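PDB 6SWG: periphilin-1 from Homo sapiens, which is a component of the HUSH complex and probably acts in epigenetic silencing of genes and transposable elements. Local coordinates for residues H85-A88 with E89-S93. Numbering follows the deposited sequence.
Sequences HFIA and EYDTS
Glu89 lies against one face of the His85 imidazole, one helical turn further on in helix 61-93. The touching atom is the methylene CG, 4.0 Å from the ring centroid and 24° off its normal, a CH-pi contact displaced toward the rim on the CE1 side. His85 carries its ring anti to the backbone N (chi1 -160°), which swings it forward along the helix, while a bend at chi2 of Glu89 brings the carboxylate round beside it. The two planes are 59° apart and OE1 stays 3.6 Å from NE2; the CH-pi contact is the interaction the geometry supports, and any attraction between OE1 and the ring nitrogen would depend on the ring's protonation. In the backbone, Glu89 N donates to His85 O over 2.8 Å, nearly straight; Tyr90 N to Phe86 O and Asp91 N to Ile87 O repeat this i to i+4 pattern. Asp91 runs alongside Ile87, its OD2 3.5 Å from CG2, but that oxygen's salt bridge is to Arg24 on helix 23-56; Phe86 packs on Ala27 and Lys31 of that helix, Tyr90 on Thr23 and Arg24. Near the C-terminus, Thr92 OG1 lies 3.0 Å from Ala88 O, with Glu89 O as a competing acceptor. Glu89 O accepts from Thr92 N and, on the opposite face of its carbonyl plane, from Ser93 OG at 2.9 Å. Hydroxyls thus supplement main-chain donors toward the C-terminal end of helix 61-93, while Asp91 ties it to the hairpin's first helix through charge.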
ATOM      1  N   HIS B  85     -12.432  22.520  -2.507  1.00 91.54           N
ATOM      2  CA  HIS B  85     -12.336  22.664  -3.953  1.00 89.18           C
ATOM      3  C   HIS B  85     -13.638  22.258  -4.619  1.00 79.16           C
ATOM      4  O   HIS B  85     -14.199  23.030  -5.412  1.00 76.36           O
ATOM      5  CB  HIS B  85     -11.196  21.852  -4.525  1.00 94.04           C
ATOM      6  CG  HIS B  85     -10.791  22.337  -5.868  1.00 99.78           C
ATOM      7  ND1 HIS B  85     -10.946  21.582  -7.005  1.00102.01           N
ATOM      8  CD2 HIS B  85     -10.302  23.533  -6.269  1.00105.17           C
ATOM      9  CE1 HIS B  85     -10.535  22.280  -8.047  1.00103.25           C
ATOM     10  NE2 HIS B  85     -10.131  23.461  -7.624  1.00105.49           N
ATOM     11  N   PHE B  86     -14.195  21.110  -4.201  1.00 73.02           N
ATOM     12  CA  PHE B  86     -15.411  20.609  -4.805  1.00 78.71           C
ATOM     13  C   PHE B  86     -16.536  21.606  -4.616  1.00 75.01           C
ATOM     14  O   PHE B  86     -17.076  22.140  -5.600  1.00 75.58           O
ATOM     15  CB  PHE B  86     -15.769  19.286  -4.166  1.00100.63           C
ATOM     16  CG  PHE B  86     -17.037  18.688  -4.673  1.00106.66           C
ATOM     17  CD1 PHE B  86     -18.242  19.019  -4.107  1.00107.80           C
ATOM     18  CD2 PHE B  86     -17.010  17.767  -5.698  1.00107.85           C
ATOM     19  CE1 PHE B  86     -19.396  18.462  -4.555  1.00109.25           C
ATOM     20  CE2 PHE B  86     -18.171  17.194  -6.160  1.00109.47           C
ATOM     21  CZ  PHE B  86     -19.375  17.537  -5.571  1.00109.59           C
ATOM     22  N   ILE B  87     -16.754  22.035  -3.375  1.00 70.62           N
ATOM     23  CA  ILE B  87     -17.811  22.989  -3.164  1.00 70.29           C
ATOM     24  C   ILE B  87     -17.563  24.222  -4.031  1.00 77.15           C
ATOM     25  O   ILE B  87     -18.460  24.650  -4.780  1.00 80.27           O
ATOM     26  CB  ILE B  87     -17.928  23.335  -1.672  1.00 70.98           C
ATOM     27  CG1 ILE B  87     -18.386  22.113  -0.892  1.00 70.24           C
ATOM     28  CG2 ILE B  87     -18.820  24.495  -1.499  1.00 70.93           C
ATOM     29  CD1 ILE B  87     -18.200  22.315   0.675  1.00 71.45           C
ATOM     30  N   ALA B  88     -16.338  24.791  -3.989  1.00 76.43           N
ATOM     31  CA  ALA B  88     -16.097  26.026  -4.751  1.00 78.51           C
ATOM     32  C   ALA B  88     -16.394  25.795  -6.257  1.00 83.57           C
ATOM     33  O   ALA B  88     -17.140  26.577  -6.888  1.00 82.45           O
ATOM     34  CB  ALA B  88     -14.671  26.531  -4.508  1.00 76.99           C
ATOM     35  N   GLU B  89     -15.901  24.672  -6.821  1.00 83.96           N
ATOM     36  CA  GLU B  89     -16.160  24.388  -8.243  1.00 89.61           C
ATOM     37  C   GLU B  89     -17.665  24.328  -8.507  1.00 83.79           C
ATOM     38  O   GLU B  89     -18.198  25.013  -9.403  1.00 80.71           O
ATOM     39  CB  GLU B  89     -15.509  23.067  -8.664  1.00 93.37           C
ATOM     40  CG  GLU B  89     -14.008  23.127  -8.842  1.00 98.82           C
ATOM     41  CD  GLU B  89     -13.604  23.998 -10.034  1.00101.65           C
ATOM     42  OE1 GLU B  89     -12.456  24.470 -10.130  1.00104.37           O
ATOM     43  OE2 GLU B  89     -14.436  24.221 -10.927  1.00101.08           O
ATOM     44  N   TYR B  90     -18.381  23.627  -7.640  1.00 79.61           N
ATOM     45  CA  TYR B  90     -19.805  23.463  -7.853  1.00 83.33           C
ATOM     46  C   TYR B  90     -20.511  24.806  -7.810  1.00 82.40           C
ATOM     47  O   TYR B  90     -21.448  25.050  -8.572  1.00 85.20           O
ATOM     48  CB  TYR B  90     -20.385  22.562  -6.770  1.00 89.75           C
ATOM     49  CG  TYR B  90     -21.735  22.011  -7.082  1.00 95.58           C
ATOM     50  CD1 TYR B  90     -21.844  20.733  -7.636  1.00 99.65           C
ATOM     51  CD2 TYR B  90     -22.900  22.729  -6.824  1.00 96.98           C
ATOM     52  CE1 TYR B  90     -23.054  20.179  -7.909  1.00 99.53           C
ATOM     53  CE2 TYR B  90     -24.169  22.161  -7.109  1.00 96.73           C
ATOM     54  CZ  TYR B  90     -24.213  20.882  -7.654  1.00 98.62           C
ATOM     55  OH  TYR B  90     -25.367  20.198  -7.988  1.00 99.92           O
ATOM     56  N   ASP B  91     -20.116  25.668  -6.885  1.00 78.27           N
ATOM     57  CA  ASP B  91     -20.860  26.893  -6.706  1.00 74.59           C
ATOM     58  C   ASP B  91     -20.382  27.962  -7.655  1.00 79.16           C
ATOM     59  O   ASP B  91     -20.751  29.134  -7.461  1.00 86.11           O
ATOM     60  CB  ASP B  91     -20.720  27.432  -5.245  1.00 76.87           C
ATOM     61  CG  ASP B  91     -21.467  26.549  -4.199  1.00 78.14           C
ATOM     62  OD1 ASP B  91     -22.301  25.756  -4.688  1.00 78.32           O
ATOM     63  OD2 ASP B  91     -21.203  26.630  -2.949  1.00 76.06           O
ATOM     64  N   THR B  92     -19.477  27.627  -8.590  1.00 75.89           N
ATOM     65  CA  THR B  92     -19.065  28.599  -9.592  1.00 75.11           C
ATOM     66  C   THR B  92     -19.407  28.135 -11.009  1.00 73.66           C
ATOM     67  O   THR B  92     -19.037  28.818 -11.960  1.00 77.99           O
ATOM     68  CB  THR B  92     -17.576  28.963  -9.501  1.00 76.57           C
ATOM     69  OG1 THR B  92     -16.740  27.809  -9.573  1.00 80.96           O
ATOM     70  CG2 THR B  92     -17.313  29.614  -8.173  1.00 83.94           C
ATOM     71  N   SER B  93     -20.143  27.036 -11.183  1.00 73.07           N
ATOM     72  CA  SER B  93     -20.381  26.571 -12.545  1.00 82.45           C
ATOM     73  C   SER B  93     -21.628  25.710 -12.711  1.00 87.88           C
ATOM     74  O   SER B  93     -21.705  24.957 -13.695  1.00 88.00           O
ATOM     75  CB  SER B  93     -19.072  25.782 -13.019  1.00 85.30           C
ATOM     76  OG  SER B  93     -18.884  24.567 -12.219  1.00 86.69           O
TER